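Local coordinates for protein isomaltodextranase (Arthrobacter globiformis, PDB 5AWO) that hydrolyses alpha-1,6-glucosidic linkages in polysaccharides, removing successive isomaltose units from the non-reducing ends of the chains, at residues P20-A25 and T543-A548; M318-F323 and G353-V358; P559-F564 and G594-G599. One frame throughout, in Å; residues are numbered along the deposited sequence. Where two conformers were deposited one is given.

Overall arrangement
Contacts 1 and 3 lie close together, 8 Å between their centres, at the carbohydrate-binding module, against which the N-terminal loop 20-25 packs and where strands 542-549 and 555-564 are antiparallel neighbours in one sheet. They touch directly: Thr-543 and Thr-545 of contact 1 reach the Asp-597 carboxylate of contact 3. Contact 2 belongs to the TIM barrel, on the opposite side of the chain's centre, about 45 Å from contact 1 and 51 Å from contact 3, centre to centre. Along the sequence, contact 2 falls between the two halves of contact 1, and contact 3 follows both. Contact 1 therefore packs the chain start, whose strand 17-18 pairs with 555-564, against the late-coming binding module.

Contact 1 of 3, residues P20-A25 and T543-A548; sequences PPLRLA and TMTVTA
The flat group that meets the strand is the peptide unit between Pro-20 and Pro-21, and it does so through its carbonyl oxygen, with Thr-545 facing it. Pro-20 O comes 3.9 Å from the methyl Thr-545 CG2, while a water closes the polar side of the same approach. That water donates to Pro-20 O at 2.6 Å and to Thr-545 OG1 at 2.7 Å. Pro-20 O and Thr-545 OG1 subtend 117° at the water oxygen, wide enough for one water to donate to both. Thr-545 OG1 is also hydrogen-bonded to Asp-597 OD2, and since it accepts from the water it presumably gives its own proton to that carboxylate.

Strand 542-549 runs between strands 555-564 and 585-592 in an antiparallel sheet of the CBM35-type module, and the short strand 17-18 adds itself to the edge of that sheet beside 555-564. The segment 20-25 continues from this edge strand toward the barrel.

The apolar half of the contact is carried by Leu-22. Its CG sits anti to the carbonyl carbon (chi1 -66°), which sends the side chain toward the strand, where CD2 touches Thr-545 CB at 3.8 Å; CD1 prolongs the extended chain instead. The two side chains pass alongside each other in opposite senses. Further on, Arg-23 ties the segment to the module through a salt bridge with Asp-513.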
loop_
_atom_site.group_PDB
_atom_site.type_symbol
_atom_site.label_atom_id
_atom_site.label_comp_id
_atom_site.label_asym_id
_atom_site.label_seq_id
_atom_site.Cartn_x
_atom_site.Cartn_y
_atom_site.Cartn_z
ATOM N N PRO A 20 -6.145 14.675 24.029
ATOM C CA PRO A 20 -7.084 13.771 23.382
ATOM C C PRO A 20 -6.461 13.093 22.147
ATOM O O PRO A 20 -5.437 13.565 21.649
ATOM C CB PRO A 20 -8.243 14.672 22.967
ATOM C CG PRO A 20 -7.731 16.067 23.023
ATOM C CD PRO A 20 -6.401 16.087 23.708
ATOM N N PRO A 21 -7.071 11.993 21.678
ATOM C CA PRO A 21 -6.547 11.352 20.459
ATOM C C PRO A 21 -6.652 12.264 19.246
ATOM O O PRO A 21 -7.551 13.096 19.148
ATOM C CB PRO A 21 -7.429 10.109 20.317
ATOM C CG PRO A 21 -8.706 10.464 20.994
ATOM C CD PRO A 21 -8.295 11.328 22.157
ATOM N N LEU A 22 -5.711 12.108 18.314
ATOM C CA LEU A 22 -5.800 12.764 17.013
ATOM C C LEU A 22 -6.965 12.162 16.219
ATOM O O LEU A 22 -7.267 10.978 16.369
ATOM C CB LEU A 22 -4.503 12.522 16.235
ATOM C CG LEU A 22 -3.222 13.152 16.773
ATOM C CD1 LEU A 22 -2.089 12.888 15.796
ATOM C CD2 LEU A 22 -3.378 14.647 17.002
ATOM N N ARG A 23 -7.624 12.984 15.419
ATOM C CA ARG A 23 -8.631 12.539 14.470
ATOM C C ARG A 23 -7.943 11.977 13.218
ATOM O O ARG A 23 -7.137 12.677 12.589
ATOM C CB ARG A 23 -9.515 13.701 14.031
ATOM C CG ARG A 23 -10.389 14.284 15.144
ATOM C CD ARG A 23 -11.120 15.505 14.634
ATOM N NE ARG A 23 -10.176 16.590 14.357
ATOM C CZ ARG A 23 -10.445 17.687 13.659
ATOM N NH1 ARG A 23 -11.647 17.884 13.123
ATOM N NH2 ARG A 23 -9.490 18.596 13.482
ATOM N N LEU A 24 -8.307 10.751 12.872
ATOM C CA LEU A 24 -7.694 10.053 11.729
ATOM C C LEU A 24 -8.589 10.049 10.504
ATOM O O LEU A 24 -9.806 10.156 10.608
ATOM C CB LEU A 24 -7.381 8.620 12.128
ATOM C CG LEU A 24 -6.462 8.458 13.363
ATOM C CD1 LEU A 24 -6.172 7.000 13.650
ATOM C CD2 LEU A 24 -5.170 9.215 13.171
ATOM N N ALA A 25 -7.959 9.900 9.334
ATOM C CA ALA A 25 -8.650 9.819 8.066
ATOM C C ALA A 25 -8.241 8.571 7.255
ATOM O O ALA A 25 -8.510 8.507 6.057
ATOM C CB ALA A 25 -8.414 11.083 7.262
ATOM N N THR A 543 2.504 23.245 20.377
ATOM C CA THR A 543 2.451 21.899 20.925
ATOM C C THR A 543 2.060 20.911 19.827
ATOM O O THR A 543 1.406 21.283 18.867
ATOM C CB THR A 543 1.513 21.760 22.150
ATOM O OG1 THR A 543 0.134 21.823 21.762
ATOM C CG2 THR A 543 1.812 22.862 23.182
ATOM N N MET A 544 2.488 19.674 20.005
ATOM C CA MET A 544 2.023 18.546 19.182
ATOM C C MET A 544 1.634 17.404 20.081
ATOM O O MET A 544 2.194 17.243 21.170
ATOM C CB MET A 544 3.132 18.065 18.226
ATOM C CG MET A 544 3.581 19.117 17.250
ATOM S SD MET A 544 2.409 19.490 15.931
ATOM C CE MET A 544 2.559 21.258 15.722
ATOM N N THR A 545 0.682 16.597 19.620
ATOM C CA THR A 545 0.283 15.402 20.334
ATOM C C THR A 545 1.136 14.221 19.874
ATOM O O THR A 545 1.269 13.995 18.662
ATOM C CB THR A 545 -1.214 15.116 20.105
ATOM O OG1 THR A 545 -1.993 16.243 20.561
ATOM C CG2 THR A 545 -1.635 13.852 20.816
ATOM N N VAL A 546 1.722 13.494 20.826
ATOM C CA VAL A 546 2.630 12.376 20.544
ATOM C C VAL A 546 2.108 11.112 21.203
ATOM O O VAL A 546 1.776 11.112 22.396
ATOM C CB VAL A 546 4.075 12.641 21.018
ATOM C CG1 VAL A 546 4.970 11.423 20.772
ATOM C CG2 VAL A 546 4.651 13.873 20.331
ATOM N N THR A 547 2.008 10.039 20.416
ATOM C CA THR A 547 1.676 8.733 20.938
ATOM C C THR A 547 2.705 7.685 20.524
ATOM O O THR A 547 3.465 7.868 19.553
ATOM C CB THR A 547 0.287 8.236 20.478
ATOM O OG1 THR A 547 0.219 8.153 19.034
ATOM C CG2 THR A 547 -0.817 9.129 20.972
ATOM N N ALA A 548 2.735 6.606 21.298
ATOM C CA ALA A 548 3.322 5.336 20.877
ATOM C C ALA A 548 2.274 4.239 20.999
ATOM O O ALA A 548 1.487 4.214 21.959
ATOM C CB ALA A 548 4.562 5.006 21.695
HETATM O O HOH W 1 -4.627 15.870 20.766
#

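Contact 2 of 3, residues M318-F323 and G353-V358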
loop_
_atom_site.group_PDB
_atom_site.type_symbol
_atom_site.label_atom_id
_atom_site.label_comp_id
_atom_site.label_asym_id
_atom_site.label_seq_id
_atom_site.Cartn_x
_atom_site.Cartn_y
_atom_site.Cartn_z
ATOM N N MET A 318 3.710 -9.111 -11.194
ATOM C CA MET A 318 5.018 -9.348 -11.808
ATOM C C MET A 318 4.918 -10.528 -12.777
ATOM O O MET A 318 4.535 -11.633 -12.391
ATOM C CB MET A 318 6.085 -9.602 -10.743
ATOM C CG MET A 318 6.339 -8.378 -9.904
ATOM S SD MET A 318 7.676 -8.572 -8.729
ATOM C CE MET A 318 6.867 -9.575 -7.493
ATOM N N ARG A 319 5.286 -10.261 -14.030
ATOM C CA ARG A 319 5.227 -11.260 -15.099
ATOM C C ARG A 319 6.681 -11.413 -15.631
ATOM O O ARG A 319 7.107 -10.773 -16.605
ATOM C CB ARG A 319 4.246 -10.854 -16.180
ATOM C CG ARG A 319 2.809 -10.629 -15.688
ATOM C CD ARG A 319 1.800 -10.570 -16.844
ATOM N NE ARG A 319 1.750 -11.876 -17.459
ATOM C CZ ARG A 319 1.412 -12.146 -18.714
ATOM N NH1 ARG A 319 0.909 -11.229 -19.533
ATOM N NH2 ARG A 319 1.547 -13.392 -19.129
ATOM N N ALA A 320 7.478 -12.156 -14.885
ATOM C CA ALA A 320 8.944 -12.132 -15.128
ATOM C C ALA A 320 9.310 -12.512 -16.549
ATOM O O ALA A 320 10.205 -11.908 -17.165
ATOM C CB ALA A 320 9.668 -13.039 -14.154
ATOM N N SER A 321 8.643 -13.520 -17.089
ATOM C CA SER A 321 8.935 -14.051 -18.434
ATOM C C SER A 321 8.579 -13.093 -19.552
ATOM O O SER A 321 8.966 -13.292 -20.705
ATOM C CB SER A 321 8.164 -15.345 -18.683
ATOM O OG SER A 321 6.811 -15.065 -18.978
ATOM N N THR A 322 7.815 -12.046 -19.241
ATOM C CA THR A 322 7.435 -11.071 -20.266
ATOM C C THR A 322 8.485 -10.001 -20.544
ATOM O O THR A 322 8.308 -9.212 -21.466
ATOM C CB THR A 322 6.107 -10.365 -19.945
ATOM O OG1 THR A 322 6.248 -9.490 -18.811
ATOM C CG2 THR A 322 5.000 -11.381 -19.696
ATOM N N PHE A 323 9.510 -9.928 -19.705
ATOM C CA PHE A 323 10.594 -8.973 -19.876
ATOM C C PHE A 323 11.664 -9.525 -20.809
ATOM O O PHE A 323 11.726 -10.727 -21.060
ATOM C CB PHE A 323 11.161 -8.547 -18.522
ATOM C CG PHE A 323 10.189 -7.677 -17.735
ATOM C CD1 PHE A 323 9.171 -8.240 -16.965
ATOM C CD2 PHE A 323 10.255 -6.305 -17.833
ATOM C CE1 PHE A 323 8.245 -7.410 -16.319
ATOM C CE2 PHE A 323 9.348 -5.499 -17.184
ATOM C CZ PHE A 323 8.342 -6.042 -16.419
ATOM N N GLY A 353 9.904 -20.711 -16.380
ATOM C CA GLY A 353 11.188 -20.999 -17.037
ATOM C C GLY A 353 12.315 -21.035 -16.023
ATOM O O GLY A 353 12.195 -21.709 -15.001
ATOM N N ASN A 354 13.411 -20.312 -16.302
ATOM C CA ASN A 354 14.529 -20.225 -15.348
ATOM C C ASN A 354 14.446 -18.950 -14.525
ATOM O O ASN A 354 15.492 -18.408 -14.211
ATOM C CB ASN A 354 15.952 -20.087 -15.997
ATOM C CG ASN A 354 16.226 -20.998 -17.172
ATOM O OD1 ASN A 354 15.747 -22.138 -17.227
ATOM N ND2 ASN A 354 17.106 -20.517 -18.096
ATOM N N ASN A 355 13.258 -18.412 -14.242
ATOM C CA ASN A 355 13.174 -17.097 -13.585
ATOM C C ASN A 355 12.756 -17.094 -12.137
ATOM O O ASN A 355 12.549 -16.030 -11.567
ATOM C CB ASN A 355 12.255 -16.185 -14.399
ATOM C CG ASN A 355 12.879 -15.760 -15.679
ATOM O OD1 ASN A 355 14.078 -15.464 -15.697
ATOM N ND2 ASN A 355 12.106 -15.692 -16.731
ATOM N N ALA A 356 12.648 -18.253 -11.498
ATOM C CA ALA A 356 12.317 -18.289 -10.061
ATOM C C ALA A 356 13.213 -17.417 -9.206
ATOM O O ALA A 356 12.780 -16.780 -8.238
ATOM C CB ALA A 356 12.365 -19.727 -9.540
ATOM N N TRP A 357 14.496 -17.380 -9.570
ATOM C CA TRP A 357 15.467 -16.587 -8.833
ATOM C C TRP A 357 15.077 -15.102 -8.605
ATOM O O TRP A 357 15.465 -14.488 -7.620
ATOM C CB TRP A 357 16.843 -16.668 -9.535
ATOM C CG TRP A 357 16.794 -16.071 -10.921
ATOM C CD1 TRP A 357 16.514 -16.721 -12.097
ATOM C CD2 TRP A 357 16.990 -14.704 -11.261
ATOM N NE1 TRP A 357 16.508 -15.839 -13.131
ATOM C CE2 TRP A 357 16.787 -14.588 -12.652
ATOM C CE3 TRP A 357 17.289 -13.553 -10.522
ATOM C CZ2 TRP A 357 16.919 -13.377 -13.318
ATOM C CZ3 TRP A 357 17.395 -12.345 -11.185
ATOM C CH2 TRP A 357 17.210 -12.272 -12.587
ATOM N N VAL A 358 14.307 -14.526 -9.535
ATOM C CA VAL A 358 13.890 -13.109 -9.471
ATOM C C VAL A 358 13.192 -12.822 -8.135
ATOM O O VAL A 358 13.342 -11.759 -7.508
ATOM C CB VAL A 358 12.885 -12.777 -10.644
ATOM C CG1 VAL A 358 12.284 -11.364 -10.530
ATOM C CG2 VAL A 358 13.579 -12.948 -12.006
#
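Ala-320 meets Asn-355 at the tight centre of this contact, methyl against methylene, with Ala-320 CB 4.1 Å from Asn-355 CB. The backbones come nearest at the same pair, and both beta carbons point across the gap. Val-358 adds a second, slacker apolar touch, its CG2 lying 4.5 Å from Ala-320 CB. That same methyl sits 3.5 Å above one face of the Trp-357 ring, displaced toward the rim, and thus packs within its own segment as well.

The fit is looser at Ser-321, the partly exposed side of the contact. The amide nitrogen Asn-355 ND2 reaches Ser-321 by its backbone side, 4.0 Å from Ser-321 CA, a van der Waals approach. With CG anti to the carbonyl carbon (chi1 -71°), Asn-355 carries its amide alongside the 3-10 turn 320-322. Ser-321 was modelled in two conformers, with its CB 4.4 Å from Asn-355 ND2.

The turn is held mainly by other bonds. Thr-322 OG1 donates to Arg-319 O at 2.7 Å, in the carbonyl plane and on a lone pair, and Thr-322 N uses the same oxygen. Asp-347 accepts from the backbone nitrogens of Ala-320 and Ser-321 through separate carboxylate oxygens. The two segments follow strands 312-314 and 343-345, the seventh and eighth of the TIM barrel, which flank its closure, with helix 326-339 between them in sequence contributing Arg-329 beside Asn-355.

Contact 3 of 3, residues P559-F564 and G594-G599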
loop_
_atom_site.group_PDB
_atom_site.type_symbol
_atom_site.label_atom_id
_atom_site.label_comp_id
_atom_site.label_asym_id
_atom_site.label_seq_id
_atom_site.Cartn_x
_atom_site.Cartn_y
_atom_site.Cartn_z
ATOM N N PRO A 559 -1.819 9.689 24.606
ATOM C CA PRO A 559 -1.397 10.900 23.920
ATOM C C PRO A 559 -1.017 11.970 24.929
ATOM O O PRO A 559 -1.702 12.124 25.948
ATOM C CB PRO A 559 -2.636 11.325 23.118
ATOM C CG PRO A 559 -3.590 10.195 23.181
ATOM C CD PRO A 559 -3.247 9.414 24.416
ATOM N N VAL A 560 0.074 12.666 24.658
ATOM C CA VAL A 560 0.481 13.815 25.452
ATOM C C VAL A 560 0.855 14.974 24.543
ATOM O O VAL A 560 1.348 14.779 23.427
ATOM C CB VAL A 560 1.660 13.503 26.407
ATOM C CG1 VAL A 560 1.247 12.478 27.456
ATOM C CG2 VAL A 560 2.901 13.048 25.644
ATOM N N HIS A 561 0.615 16.186 25.027
ATOM C CA HIS A 561 1.084 17.381 24.356
ATOM C C HIS A 561 2.547 17.540 24.701
ATOM O O HIS A 561 2.906 17.620 25.882
ATOM C CB HIS A 561 0.321 18.624 24.822
ATOM C CG HIS A 561 -1.144 18.597 24.515
ATOM N ND1 HIS A 561 -1.635 18.664 23.230
ATOM C CD2 HIS A 561 -2.226 18.531 25.327
ATOM C CE1 HIS A 561 -2.954 18.622 23.261
ATOM N NE2 HIS A 561 -3.339 18.550 24.525
ATOM N N VAL A 562 3.392 17.563 23.676
ATOM C CA VAL A 562 4.802 17.869 23.812
ATOM C C VAL A 562 4.981 19.313 23.359
ATOM O O VAL A 562 4.373 19.736 22.374
ATOM C CB VAL A 562 5.663 16.900 22.965
ATOM C CG1 VAL A 562 7.129 17.296 23.018
ATOM C CG2 VAL A 562 5.469 15.476 23.450
ATOM N N SER A 563 5.764 20.096 24.099
ATOM C CA SER A 563 5.869 21.522 23.828
ATOM C C SER A 563 7.109 21.852 23.030
ATOM O O SER A 563 8.152 21.223 23.212
ATOM C CB SER A 563 5.854 22.318 25.148
ATOM O OG SER A 563 4.648 22.073 25.846
ATOM N N PHE A 564 6.982 22.852 22.163
ATOM C CA PHE A 564 8.002 23.251 21.204
ATOM C C PHE A 564 8.195 24.780 21.245
ATOM O O PHE A 564 7.375 25.523 20.716
ATOM C CB PHE A 564 7.587 22.806 19.789
ATOM C CG PHE A 564 7.520 21.312 19.620
ATOM C CD1 PHE A 564 6.371 20.606 19.945
ATOM C CD2 PHE A 564 8.608 20.607 19.122
ATOM C CE1 PHE A 564 6.307 19.227 19.790
ATOM C CE2 PHE A 564 8.546 19.226 18.972
ATOM C CZ PHE A 564 7.400 18.536 19.304
ATOM N N GLY A 594 -3.360 18.273 16.811
ATOM C CA GLY A 594 -4.797 18.190 17.094
ATOM C C GLY A 594 -5.475 19.535 17.342
ATOM O O GLY A 594 -4.829 20.596 17.377
ATOM N N ALA A 595 -6.788 19.487 17.502
ATOM C CA ALA A 595 -7.592 20.698 17.702
ATOM C C ALA A 595 -7.229 21.439 18.996
ATOM O O ALA A 595 -7.352 22.665 19.064
ATOM C CB ALA A 595 -9.072 20.354 17.683
ATOM N N THR A 596 -6.748 20.696 19.984
ATOM C CA THR A 596 -6.369 21.261 21.274
ATOM C C THR A 596 -4.881 21.583 21.335
ATOM O O THR A 596 -4.380 22.019 22.371
ATOM C CB THR A 596 -6.727 20.307 22.435
ATOM O OG1 THR A 596 -5.968 19.093 22.339
ATOM C CG2 THR A 596 -8.219 19.983 22.443
ATOM N N ASP A 597 -4.155 21.341 20.245
ATOM C CA ASP A 597 -2.763 21.741 20.195
ATOM C C ASP A 597 -2.664 23.215 19.843
ATOM O O ASP A 597 -3.562 23.799 19.241
ATOM C CB ASP A 597 -1.949 20.877 19.210
ATOM C CG ASP A 597 -1.535 19.543 19.805
ATOM O OD1 ASP A 597 -0.876 19.499 20.874
ATOM O OD2 ASP A 597 -1.876 18.496 19.207
ATOM N N LYS A 598 -1.542 23.802 20.222
ATOM C CA LYS A 598 -1.288 25.212 20.019
ATOM C C LYS A 598 -0.261 25.415 18.913
ATOM O O LYS A 598 0.759 24.738 18.884
ATOM C CB LYS A 598 -0.756 25.825 21.320
ATOM C CG LYS A 598 -0.548 27.328 21.263
ATOM C CD LYS A 598 -0.141 27.868 22.630
ATOM C CE LYS A 598 -0.127 29.388 22.636
ATOM N NZ LYS A 598 0.390 29.926 23.928
ATOM N N GLY A 599 -0.542 26.343 18.017
ATOM C CA GLY A 599 0.412 26.811 17.029
ATOM C C GLY A 599 0.698 25.860 15.874
ATOM O O GLY A 599 -0.219 25.261 15.296
#
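Two similar first torsions bring His-561 and Asp-597 together: in each, CG lies anti to the carbonyl carbon and beside the backbone N, at -63° for the histidine. The imidazole of His-561 leans from strand 555-564 toward the loop, while the Asp-597 beta carbon points across the approach and its carboxylate then turns inward. His-561 ND1 donates to Asp-597 OD1 at 2.6 Å, a short but bent bond with an N-H...O angle of 146°. Ring and carboxylate planes stand 89° apart, and the nitrogen meets OD1 from well above the carboxylate plane, whereas the oxygen is only slightly tilted from the ring plane.

Thr-596 also meets the ring at its edge. Its OG1, placed between the backbone N and the carbonyl carbon, approaches in the ring plane, 3.2 Å from His-561 CE1, and its chain crosses the histidine at about a right angle.

The carboxylate is firmly fixed. Asp-597 OD2 accepts from Gly-594 N at 2.8 Å on the anti lone pair of OD2, with Thr-545 as its second partner, while the Thr-543 hydroxyl reaches OD1. Each oxygen of this buried group thus has two partners, which should restrain its rotation; the negative charge would probably favour a proton on ND1 and might raise the imidazole's pKa.

The backbone supports the geometry through a type I beta turn from Gly-594 to Asp-597, closed by Asp-597 N to Gly-594 O at 3.0 Å. This turn lies in the crossover from strand 585-592 in one sheet to strand 601-609 in the other, so the His-carboxylate hydrogen bond pins a loop to a sheet strand in the beta-sandwich of a CBM35-type module.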